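Long-range contacts in phosphoribosylaminoimidazole-succinocarboxamide synthase (PDB 3KRE), which catalyses the ATP-driven joining of 5-amino-1-(5-phosphoribosyl)imidazole-4-carboxylate to L-aspartate, forming the succinocarboxamide intermediate of de novo purine biosynthesis: residues 77-82 / 216-221; 85-90 / 177-182; 103-108 / 202-207; 112-117 / 195-200. One frame throughout, in Å; residues are numbered along the deposited sequence.

Interaction 1 of 4, residues 77-82 / 216-221; sequences FLMKKL and DEISPD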
# COMPACT_ATOMS: atom_id res chain seq x y z
N PHE A 77 8.08 4.40 -8.05
CA PHE A 77 8.67 5.64 -7.62
C PHE A 77 8.85 5.69 -6.11
O PHE A 77 9.93 6.03 -5.62
CB PHE A 77 7.83 6.85 -8.11
CG PHE A 77 8.39 8.17 -7.72
CD1 PHE A 77 9.36 8.80 -8.50
CD2 PHE A 77 7.95 8.80 -6.57
CE1 PHE A 77 9.87 10.02 -8.14
CE2 PHE A 77 8.46 9.99 -6.20
CZ PHE A 77 9.42 10.62 -6.98
N LEU A 78 7.76 5.44 -5.38
CA LEU A 78 7.79 5.47 -3.91
C LEU A 78 8.63 4.35 -3.29
O LEU A 78 9.35 4.58 -2.29
CB LEU A 78 6.35 5.45 -3.36
CG LEU A 78 5.52 6.73 -3.68
CD1 LEU A 78 4.08 6.57 -3.19
CD2 LEU A 78 6.14 8.12 -3.19
N MET A 79 8.62 3.16 -3.89
CA MET A 79 9.51 2.09 -3.43
C MET A 79 10.98 2.57 -3.48
O MET A 79 11.73 2.43 -2.52
CB MET A 79 9.35 0.81 -4.29
CG MET A 79 8.04 0.01 -4.10
SD MET A 79 8.14 -1.09 -2.69
CE MET A 79 6.43 -1.64 -2.52
N LYS A 80 11.38 3.16 -4.61
CA LYS A 80 12.71 3.66 -4.76
C LYS A 80 13.04 4.79 -3.78
O LYS A 80 14.15 4.81 -3.26
CB LYS A 80 12.95 4.10 -6.21
CG LYS A 80 14.27 4.75 -6.47
CD LYS A 80 15.46 3.79 -6.17
CE LYS A 80 16.72 4.24 -6.89
NZ LYS A 80 17.16 5.58 -6.39
N LYS A 81 12.10 5.70 -3.52
CA LYS A 81 12.30 6.69 -2.47
C LYS A 81 12.54 6.07 -1.10
O LYS A 81 13.37 6.54 -0.33
CB LYS A 81 11.10 7.63 -2.42
CG LYS A 81 11.00 8.60 -3.60
CD LYS A 81 12.24 9.44 -3.70
CE LYS A 81 12.13 10.50 -4.76
NZ LYS A 81 13.05 11.63 -4.43
N LEU A 82 11.83 4.99 -0.81
CA LEU A 82 12.00 4.28 0.45
C LEU A 82 13.31 3.51 0.47
O LEU A 82 14.01 3.57 1.46
CB LEU A 82 10.83 3.36 0.73
CG LEU A 82 9.48 4.05 0.96
CD1 LEU A 82 8.35 3.01 1.07
CD2 LEU A 82 9.52 4.94 2.23
N ASP A 216 3.75 -5.74 -1.90
CA ASP A 216 2.52 -5.17 -2.45
C ASP A 216 2.80 -3.85 -3.17
O ASP A 216 3.73 -3.81 -3.97
CB ASP A 216 1.43 -5.04 -1.40
CG ASP A 216 0.05 -4.88 -2.03
OD1 ASP A 216 -0.32 -5.75 -2.80
OD2 ASP A 216 -0.61 -3.84 -1.84
N GLU A 217 2.02 -2.79 -2.93
CA GLU A 217 2.22 -1.54 -3.63
C GLU A 217 2.03 -0.38 -2.70
O GLU A 217 1.39 -0.50 -1.63
CB GLU A 217 1.22 -1.42 -4.78
CG GLU A 217 -0.22 -1.36 -4.32
CD GLU A 217 -1.20 -1.33 -5.48
OE1 GLU A 217 -1.41 -0.26 -6.09
OE2 GLU A 217 -1.73 -2.40 -5.80
N ILE A 218 2.57 0.76 -3.11
CA ILE A 218 2.33 2.01 -2.43
C ILE A 218 1.77 2.93 -3.48
O ILE A 218 2.49 3.43 -4.33
CB ILE A 218 3.61 2.61 -1.84
CG1 ILE A 218 4.31 1.57 -0.93
CG2 ILE A 218 3.27 3.92 -1.08
CD1 ILE A 218 5.78 1.94 -0.76
N SER A 219 0.46 3.15 -3.42
CA SER A 219 -0.19 3.90 -4.47
C SER A 219 -1.48 4.53 -3.94
O SER A 219 -1.83 4.31 -2.78
CB SER A 219 -0.53 2.93 -5.62
OG SER A 219 -1.64 2.11 -5.26
N PRO A 220 -2.21 5.25 -4.81
CA PRO A 220 -3.52 5.74 -4.39
C PRO A 220 -4.56 4.64 -4.13
O PRO A 220 -5.60 4.91 -3.57
CB PRO A 220 -3.91 6.71 -5.52
CG PRO A 220 -2.63 7.05 -6.20
CD PRO A 220 -1.79 5.85 -6.09
N ASP A 221 -4.26 3.37 -4.47
CA ASP A 221 -5.12 2.26 -4.04
C ASP A 221 -4.88 1.90 -2.56
O ASP A 221 -5.72 1.22 -1.96
CB ASP A 221 -4.87 1.01 -4.88
CG ASP A 221 -5.72 0.95 -6.11
OD1 ASP A 221 -6.30 1.99 -6.53
OD2 ASP A 221 -5.87 -0.18 -6.61
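The apolar part of this contact converges on I218, which meets L78, M79 and L82, three residues on one flank of helix 67-84. The two branches of I218 divide the work. CG2 lies against the tip of L78, with CD1 of L78 3.5 Å from CG2 of I218, while the longer arm runs to a meeting end to end with L82. The separation of 3.3 Å between CD1 of L82 and CD1 of I218 is doubtful as a measure of strain, because I218 was built in two conformers. M79 reaches in by its methyl: a bend at chi2 (-83°) brings CE to 4.0 Å from CD1 of I218 and 3.8 Å from the carbonyl O of D216.

No hydrogen bond joins the two segments; the loop's polar groups are held within it and by residues outside, including S75 of the same helix, which takes I218 N. S219 OG accepts from D221 N (3.0 Å), which defines an ST turn, and donates to E217 OE1 at 2.5 Å, on the anti side of the carboxylate and 27° out of its plane. Salt bridges to K34 engage D216 and E217, and D216 also pairs with K198.

Helix 67-84 thus packs on the ST-turn loop that links strands 213-214 and 223-227 of the SAICAR synthetase fold.

Interaction 2 of 4, residues 85-90 / 177-182; sequences KGIKTH and LKINNI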
# COMPACT_ATOMS: atom_id res chain seq x y z
N LYS A 85 16.23 5.63 1.44
CA LYS A 85 16.37 5.85 2.89
C LYS A 85 16.65 4.58 3.69
O LYS A 85 16.58 4.62 4.90
CB LYS A 85 15.11 6.52 3.48
CG LYS A 85 14.72 7.80 2.83
CD LYS A 85 15.68 8.91 3.18
CE LYS A 85 15.11 10.28 2.79
NZ LYS A 85 16.13 11.36 2.79
N GLY A 86 16.95 3.48 3.02
CA GLY A 86 17.37 2.26 3.66
C GLY A 86 16.27 1.27 3.99
O GLY A 86 16.52 0.29 4.70
N ILE A 87 15.08 1.50 3.49
CA ILE A 87 14.00 0.53 3.65
C ILE A 87 14.20 -0.63 2.66
O ILE A 87 14.48 -0.39 1.47
CB ILE A 87 12.61 1.18 3.42
CG1 ILE A 87 12.37 2.38 4.37
CG2 ILE A 87 11.53 0.13 3.56
CD1 ILE A 87 12.34 2.07 5.91
N LYS A 88 14.12 -1.86 3.17
CA LYS A 88 14.24 -3.07 2.35
C LYS A 88 12.89 -3.31 1.68
O LYS A 88 11.85 -3.31 2.36
CB LYS A 88 14.63 -4.26 3.22
CG LYS A 88 15.95 -4.06 3.95
CD LYS A 88 16.41 -5.23 4.82
CE LYS A 88 17.67 -4.81 5.60
NZ LYS A 88 18.20 -5.94 6.43
N THR A 89 12.92 -3.57 0.37
CA THR A 89 11.66 -3.74 -0.38
C THR A 89 11.81 -4.87 -1.38
O THR A 89 12.93 -5.33 -1.65
CB THR A 89 11.28 -2.50 -1.19
OG1 THR A 89 12.10 -2.43 -2.36
CG2 THR A 89 11.43 -1.21 -0.39
N HIS A 90 10.68 -5.29 -1.96
CA HIS A 90 10.73 -6.30 -3.00
C HIS A 90 11.08 -5.74 -4.39
O HIS A 90 11.24 -6.48 -5.36
CB HIS A 90 9.43 -7.08 -3.05
CG HIS A 90 8.25 -6.32 -3.56
ND1 HIS A 90 7.07 -6.94 -3.92
CD2 HIS A 90 8.08 -5.01 -3.83
CE1 HIS A 90 6.21 -6.03 -4.33
NE2 HIS A 90 6.80 -4.85 -4.30
N LEU A 177 6.44 3.25 11.01
CA LEU A 177 6.54 4.65 11.39
C LEU A 177 7.61 5.41 10.59
O LEU A 177 7.43 6.59 10.27
CB LEU A 177 6.80 4.77 12.91
CG LEU A 177 5.63 4.24 13.76
CD1 LEU A 177 5.96 4.20 15.27
CD2 LEU A 177 4.38 5.13 13.45
N LYS A 178 8.74 4.76 10.30
CA LYS A 178 9.79 5.40 9.50
C LYS A 178 9.25 5.65 8.07
O LYS A 178 9.43 6.74 7.51
CB LYS A 178 11.06 4.53 9.46
CG LYS A 178 12.23 5.08 8.60
CD LYS A 178 13.57 4.27 8.82
CE LYS A 178 14.62 4.60 7.69
NZ LYS A 178 15.89 3.82 7.79
N ILE A 179 8.58 4.65 7.53
CA ILE A 179 7.95 4.77 6.20
C ILE A 179 6.93 5.90 6.23
O ILE A 179 6.87 6.71 5.29
CB ILE A 179 7.34 3.40 5.75
CG1 ILE A 179 8.45 2.41 5.43
CG2 ILE A 179 6.41 3.60 4.50
CD1 ILE A 179 8.04 0.93 5.41
N ASN A 180 6.12 5.97 7.29
CA ASN A 180 5.17 7.06 7.43
C ASN A 180 5.89 8.41 7.39
O ASN A 180 5.47 9.32 6.69
CB ASN A 180 4.38 6.90 8.73
CG ASN A 180 3.27 7.97 8.89
OD1 ASN A 180 2.63 8.38 7.92
ND2 ASN A 180 3.06 8.42 10.14
N ASN A 181 6.98 8.55 8.14
CA ASN A 181 7.70 9.82 8.13
C ASN A 181 8.23 10.19 6.75
O ASN A 181 8.06 11.31 6.31
CB ASN A 181 8.88 9.80 9.09
CG ASN A 181 8.44 9.76 10.54
OD1 ASN A 181 7.32 10.16 10.86
ND2 ASN A 181 9.34 9.31 11.42
N ILE A 182 8.87 9.23 6.09
CA ILE A 182 9.42 9.46 4.74
C ILE A 182 8.35 9.84 3.72
O ILE A 182 8.44 10.87 3.01
CB ILE A 182 10.19 8.23 4.23
CG1 ILE A 182 11.38 7.91 5.16
CG2 ILE A 182 10.64 8.49 2.78
CD1 ILE A 182 11.88 6.45 5.00
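The flat group engaged here is the peptide between K85 and G86, and K178 approaches its oxygen head-on: NZ of K178 donates to O of K85 at 3.1 Å with a C=O...N angle of 160°, close to the carbonyl axis. That peptide belongs to a Schellman motif ending helix 67-84, in which G86, at positive phi, is the C-prime residue, with I87 N bonded to L82 O and G86 N to I83 O. Helix 166-189 packs against this terminus.

K178 reaches the carbonyl with a fully extended chain, CG lying opposite the backbone N (chi1 178°). On the way its methylenes slide antiparallel past I87, CE of K178 lying 3.8 Å from CD1 of I87.

I87 is the centre of the apolar packing. Its CD1 lies 3.9 Å from CG1 of I179, the two side chains crossing at a slant, whereas CG1 of I87 and CD1 of I182 meet end to end. I182 also touches L82 of the helix just ended, and I179 extends the packing onto F197 and L199 of the sheet. On the exposed side, K85 runs past I182 in the opposite sense, with CB of K85 3.6 Å from CD1 of I182.

Interaction 3 of 4, residues 103-108 / 202-207; sequences KKITII and GKLHND. With EDO (1,2-ethanediol), chain M.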
# COMPACT_ATOMS: atom_id res chain seq x y z
N LYS A 103 11.20 -9.15 -6.21
CA LYS A 103 11.69 -10.35 -5.55
C LYS A 103 10.51 -11.28 -5.28
O LYS A 103 9.49 -10.83 -4.84
CB LYS A 103 12.34 -10.00 -4.20
CG LYS A 103 13.63 -9.17 -4.29
CD LYS A 103 14.29 -8.95 -2.89
CE LYS A 103 15.71 -9.55 -2.77
NZ LYS A 103 15.87 -10.83 -3.47
N LYS A 104 10.70 -12.57 -5.47
CA LYS A 104 9.72 -13.54 -5.05
C LYS A 104 9.94 -13.76 -3.55
O LYS A 104 10.96 -14.31 -3.13
CB LYS A 104 9.83 -14.83 -5.85
CG LYS A 104 8.68 -15.81 -5.59
CD LYS A 104 8.78 -17.06 -6.45
CE LYS A 104 7.44 -17.84 -6.45
NZ LYS A 104 7.49 -19.09 -7.30
N ILE A 105 8.95 -13.38 -2.77
CA ILE A 105 8.99 -13.53 -1.31
C ILE A 105 7.67 -14.13 -0.78
O ILE A 105 6.65 -14.13 -1.48
CB ILE A 105 9.28 -12.18 -0.61
CG1 ILE A 105 8.24 -11.13 -0.96
CG2 ILE A 105 10.68 -11.66 -0.96
CD1 ILE A 105 8.43 -9.83 -0.13
N THR A 106 7.71 -14.65 0.45
CA THR A 106 6.50 -15.11 1.10
C THR A 106 5.89 -13.98 1.89
O THR A 106 6.56 -13.41 2.74
CB THR A 106 6.74 -16.33 1.99
OG1 THR A 106 7.26 -17.37 1.15
CG2 THR A 106 5.43 -16.82 2.57
N ILE A 107 4.64 -13.65 1.58
CA ILE A 107 4.01 -12.49 2.18
C ILE A 107 3.49 -12.93 3.54
O ILE A 107 2.88 -13.99 3.67
CB ILE A 107 2.87 -11.94 1.30
CG1 ILE A 107 3.41 -11.52 -0.07
CG2 ILE A 107 2.18 -10.72 1.96
CD1 ILE A 107 4.49 -10.47 0.01
N ILE A 108 3.76 -12.13 4.55
CA ILE A 108 3.20 -12.32 5.89
C ILE A 108 1.72 -11.88 5.84
O ILE A 108 1.39 -10.83 5.32
CB ILE A 108 4.00 -11.51 6.93
CG1 ILE A 108 5.45 -11.99 6.99
CG2 ILE A 108 3.31 -11.50 8.33
CD1 ILE A 108 6.40 -10.89 7.24
N GLY A 202 6.91 -9.09 3.43
CA GLY A 202 7.19 -10.50 3.22
C GLY A 202 8.64 -10.81 3.58
O GLY A 202 9.39 -9.92 3.97
N LYS A 203 8.98 -12.07 3.51
CA LYS A 203 10.31 -12.50 3.87
C LYS A 203 10.86 -13.35 2.75
O LYS A 203 10.08 -14.01 2.01
CB LYS A 203 10.28 -13.28 5.18
CG LYS A 203 9.98 -12.40 6.38
CD LYS A 203 10.48 -13.00 7.67
CE LYS A 203 9.51 -13.94 8.29
NZ LYS A 203 10.16 -14.58 9.52
N LEU A 204 12.20 -13.31 2.64
CA LEU A 204 12.89 -14.10 1.63
C LEU A 204 12.67 -15.56 1.87
O LEU A 204 12.64 -16.08 3.02
CB LEU A 204 14.39 -13.82 1.53
CG LEU A 204 14.91 -12.38 1.34
CD1 LEU A 204 16.42 -12.29 1.57
CD2 LEU A 204 14.53 -11.86 -0.05
N HIS A 205 12.48 -16.18 0.71
CA HIS A 205 12.58 -17.60 0.48
C HIS A 205 13.68 -18.20 1.22
O HIS A 205 14.82 -17.75 1.06
CB HIS A 205 12.97 -17.92 -0.95
N ASN A 206 13.34 -19.24 1.96
CA ASN A 206 14.35 -20.18 2.38
C ASN A 206 15.39 -19.51 3.26
O ASN A 206 16.51 -19.99 3.37
CB ASN A 206 15.05 -20.76 1.15
CG ASN A 206 14.12 -21.56 0.23
OD1 ASN A 206 12.96 -21.86 0.55
ND2 ASN A 206 14.66 -21.97 -0.90
N ASP A 207 15.02 -18.41 3.90
CA ASP A 207 15.91 -17.74 4.81
C ASP A 207 15.13 -17.48 6.07
O ASP A 207 14.33 -16.58 6.11
CB ASP A 207 16.40 -16.46 4.15
CG ASP A 207 17.32 -15.65 5.03
OD1 ASP A 207 17.57 -16.04 6.18
OD2 ASP A 207 17.77 -14.60 4.53
C1 EDO M . 9.62 -22.02 2.84
O1 EDO M . 10.83 -22.51 2.23
C2 EDO M . 9.33 -20.55 2.54
O2 EDO M . 10.31 -19.95 1.68
O HOH W 1 13.20 -14.41 -1.73
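T106 and K203 project their side chains to one face of an antiparallel β-sheet pairing between strands 99-107 and 192-204, while the next pair, I107 with G202, belongs to the other face. The local strand axes come within 4.4 Å, and the angle between the strand directions is 152°. T106 and K203 form the hydrogen-bonded pair: T106 N donates to K203 O at 2.9 Å, in the carbonyl plane, and K203 N returns a bond of 2.9 Å to T106 O, tilted 23° from the plane of the T106 carbonyl.

G202, lacking a side chain, lets the backbones close to 3.9 Å between CA of I107 and CA of G202. I105 packs over the same glycine: its CG1 sits between the backbone N and carbonyl carbon (chi1 59°), which lays CD1 of I105 3.6 Å from CA of G202.

Just past the I107/G202 pair, I108 slants across the aliphatic part of K203, its CD1 4.0 Å from CG of K203, while the ammonium of K203 goes on to a salt bridge with E168. At the other end K103, bent at chi3, brings CE to 3.8 Å from CD2 of L204, and F213 covers both I105 and L204.

A type II turn runs from L204 to D207. N206 there holds an ethanediol, probably from the crystallisation liquor, through its N and OD1. A water bridges the two segments, donating to K104 O at 2.6 Å and accepting from H205 N.

Interaction 4 of 4, residues 112-117 / 195-200; sequences VVIRNL and VDFKLE. With EDO (1,2-ethanediol), chain G.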
# COMPACT_ATOMS: atom_id res chain seq x y z
N VAL A 112 -0.69 -3.85 7.61
CA VAL A 112 -0.38 -2.85 8.62
C VAL A 112 -0.99 -1.55 8.14
O VAL A 112 -0.66 -1.07 7.05
CB VAL A 112 1.14 -2.70 8.81
CG1 VAL A 112 1.42 -1.78 9.98
CG2 VAL A 112 1.81 -4.10 8.99
N VAL A 113 -1.89 -0.98 8.94
CA VAL A 113 -2.52 0.28 8.57
C VAL A 113 -1.97 1.34 9.49
O VAL A 113 -2.00 1.15 10.70
CB VAL A 113 -4.06 0.22 8.64
CG1 VAL A 113 -4.64 1.60 8.39
CG2 VAL A 113 -4.62 -0.82 7.62
N ILE A 114 -1.46 2.41 8.91
CA ILE A 114 -0.88 3.53 9.63
C ILE A 114 -1.78 4.75 9.38
O ILE A 114 -2.04 5.12 8.23
CB ILE A 114 0.57 3.84 9.17
CG1 ILE A 114 1.48 2.63 9.33
CG2 ILE A 114 1.13 4.96 10.00
CD1 ILE A 114 1.43 1.63 8.18
N ARG A 115 -2.26 5.36 10.45
CA ARG A 115 -3.22 6.49 10.35
C ARG A 115 -2.65 7.76 10.97
O ARG A 115 -2.24 7.77 12.15
CB ARG A 115 -4.53 6.13 11.05
CG ARG A 115 -5.14 4.77 10.67
CD ARG A 115 -6.48 4.57 11.31
NE ARG A 115 -7.03 3.25 10.98
CZ ARG A 115 -7.73 2.97 9.88
NH1 ARG A 115 -8.01 3.90 9.00
NH2 ARG A 115 -8.18 1.75 9.71
N ASN A 116 -2.67 8.84 10.17
CA ASN A 116 -2.31 10.18 10.61
C ASN A 116 -3.52 11.03 10.96
O ASN A 116 -3.47 11.82 11.89
CB ASN A 116 -1.43 10.86 9.57
CG ASN A 116 -0.11 10.15 9.39
OD1 ASN A 116 0.57 9.87 10.37
ND2 ASN A 116 0.25 9.82 8.16
N LEU A 117 -4.57 10.92 10.16
CA LEU A 117 -5.87 11.50 10.46
C LEU A 117 -6.90 10.38 10.44
O LEU A 117 -6.69 9.32 9.87
CB LEU A 117 -6.25 12.54 9.41
CG LEU A 117 -5.21 13.55 8.90
CD1 LEU A 117 -5.94 14.46 7.84
CD2 LEU A 117 -4.59 14.37 10.01
N VAL A 195 -2.92 10.82 4.61
CA VAL A 195 -3.94 10.66 5.65
C VAL A 195 -3.74 9.34 6.39
O VAL A 195 -3.68 9.27 7.61
CB VAL A 195 -5.34 10.79 4.99
CG1 VAL A 195 -6.47 10.35 5.95
CG2 VAL A 195 -5.56 12.23 4.45
N ASP A 196 -3.63 8.26 5.63
CA ASP A 196 -3.37 6.95 6.16
C ASP A 196 -2.87 6.10 5.00
O ASP A 196 -2.91 6.55 3.86
CB ASP A 196 -4.60 6.32 6.84
CG ASP A 196 -5.81 6.07 5.90
OD1 ASP A 196 -5.64 5.65 4.75
OD2 ASP A 196 -6.97 6.25 6.34
N PHE A 197 -2.38 4.91 5.31
CA PHE A 197 -1.95 3.97 4.28
C PHE A 197 -1.79 2.57 4.84
O PHE A 197 -1.78 2.39 6.05
CB PHE A 197 -0.67 4.44 3.59
CG PHE A 197 0.53 4.51 4.49
CD1 PHE A 197 1.53 3.56 4.41
CD2 PHE A 197 0.68 5.53 5.39
CE1 PHE A 197 2.65 3.63 5.22
CE2 PHE A 197 1.82 5.62 6.20
CZ PHE A 197 2.80 4.66 6.12
N LYS A 198 -1.75 1.58 3.94
CA LYS A 198 -1.65 0.17 4.27
C LYS A 198 -0.36 -0.37 3.67
O LYS A 198 -0.05 -0.10 2.49
CB LYS A 198 -2.86 -0.60 3.72
CG LYS A 198 -2.89 -2.12 4.00
CD LYS A 198 -2.11 -2.97 3.00
CE LYS A 198 -2.87 -3.29 1.67
NZ LYS A 198 -1.83 -3.48 0.61
N LEU A 199 0.36 -1.15 4.46
CA LEU A 199 1.58 -1.83 4.06
C LEU A 199 1.43 -3.34 4.22
O LEU A 199 0.69 -3.81 5.09
CB LEU A 199 2.75 -1.41 4.95
CG LEU A 199 3.09 0.07 4.96
CD1 LEU A 199 4.28 0.30 5.93
CD2 LEU A 199 3.41 0.57 3.50
N GLU A 200 2.15 -4.09 3.39
CA GLU A 200 2.33 -5.52 3.56
C GLU A 200 3.80 -5.82 3.43
O GLU A 200 4.51 -5.18 2.63
CB GLU A 200 1.58 -6.31 2.46
CG GLU A 200 0.08 -6.16 2.60
CD GLU A 200 -0.66 -6.89 1.51
OE1 GLU A 200 -0.18 -7.96 1.05
OE2 GLU A 200 -1.76 -6.41 1.16
C1 EDO G . -5.42 2.59 3.70
O1 EDO G . -6.31 3.68 3.54
C2 EDO G . -6.27 1.38 4.06
O2 EDO G . -6.66 1.56 5.41
O HOH W 2 -7.43 6.76 8.86
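I114 presses on one face of the F197 ring in the tight half of this antiparallel pairing. CB of I114 stands 4.1 Å from the ring centroid, 28° off its normal, a CH-pi contact, while CD1 of I114 overhangs the rim of that face and touches CD1 of L199 at 3.9 Å. A chi1 of 64° in F197, CG between backbone N and carbonyl carbon, turns the ring across to I114. The backbones are regular: I114 N meets F197 O at 2.9 Å, and V112 pairs with L199 in both directions. V195 O accepts from both N116 N and L117 N where the chain turns its corner.

The opposite face is largely polar and looser, with V113 and K198 only partly buried. R115 and D196 point the same way, their flat groups 89° apart, and the salt bridge from NH1 of R115 to OD2 of D196 is long, 3.7 Å; a water bonded to both, and to L117 O, fills in. CG1 of V113 lies over the guanidinium.

E140 on strand 133-143 makes a salt bridge to R115 NE, and R224 on strand 223-227 makes one to OD2 of D196. On the apolar face helix 166-189 covers V112 and L199 through S176, F197 through N180.

Leaving the N-terminal strands, the chain enters helix 67-84, where interaction 1 opens the longest loop, closed only at 216-221; the other three contacts lie within it. Interaction 2 starts at once, with M79 packing on H90 to join it to interaction 1, and closes on helix 166-189. Its span crosses those of interactions 3 and 4, which begin after 85-90 and end after 177-182. Interaction 4 sits within interaction 3, both closing on strand 192-204. Thus one central strand joins strands 99-107 and 110-115, with helix 166-189 packed upon it. Further links to interaction 2 are H90 O to K103 N, from interaction 3, and N180 OD1 to N116 ND2, from interaction 4.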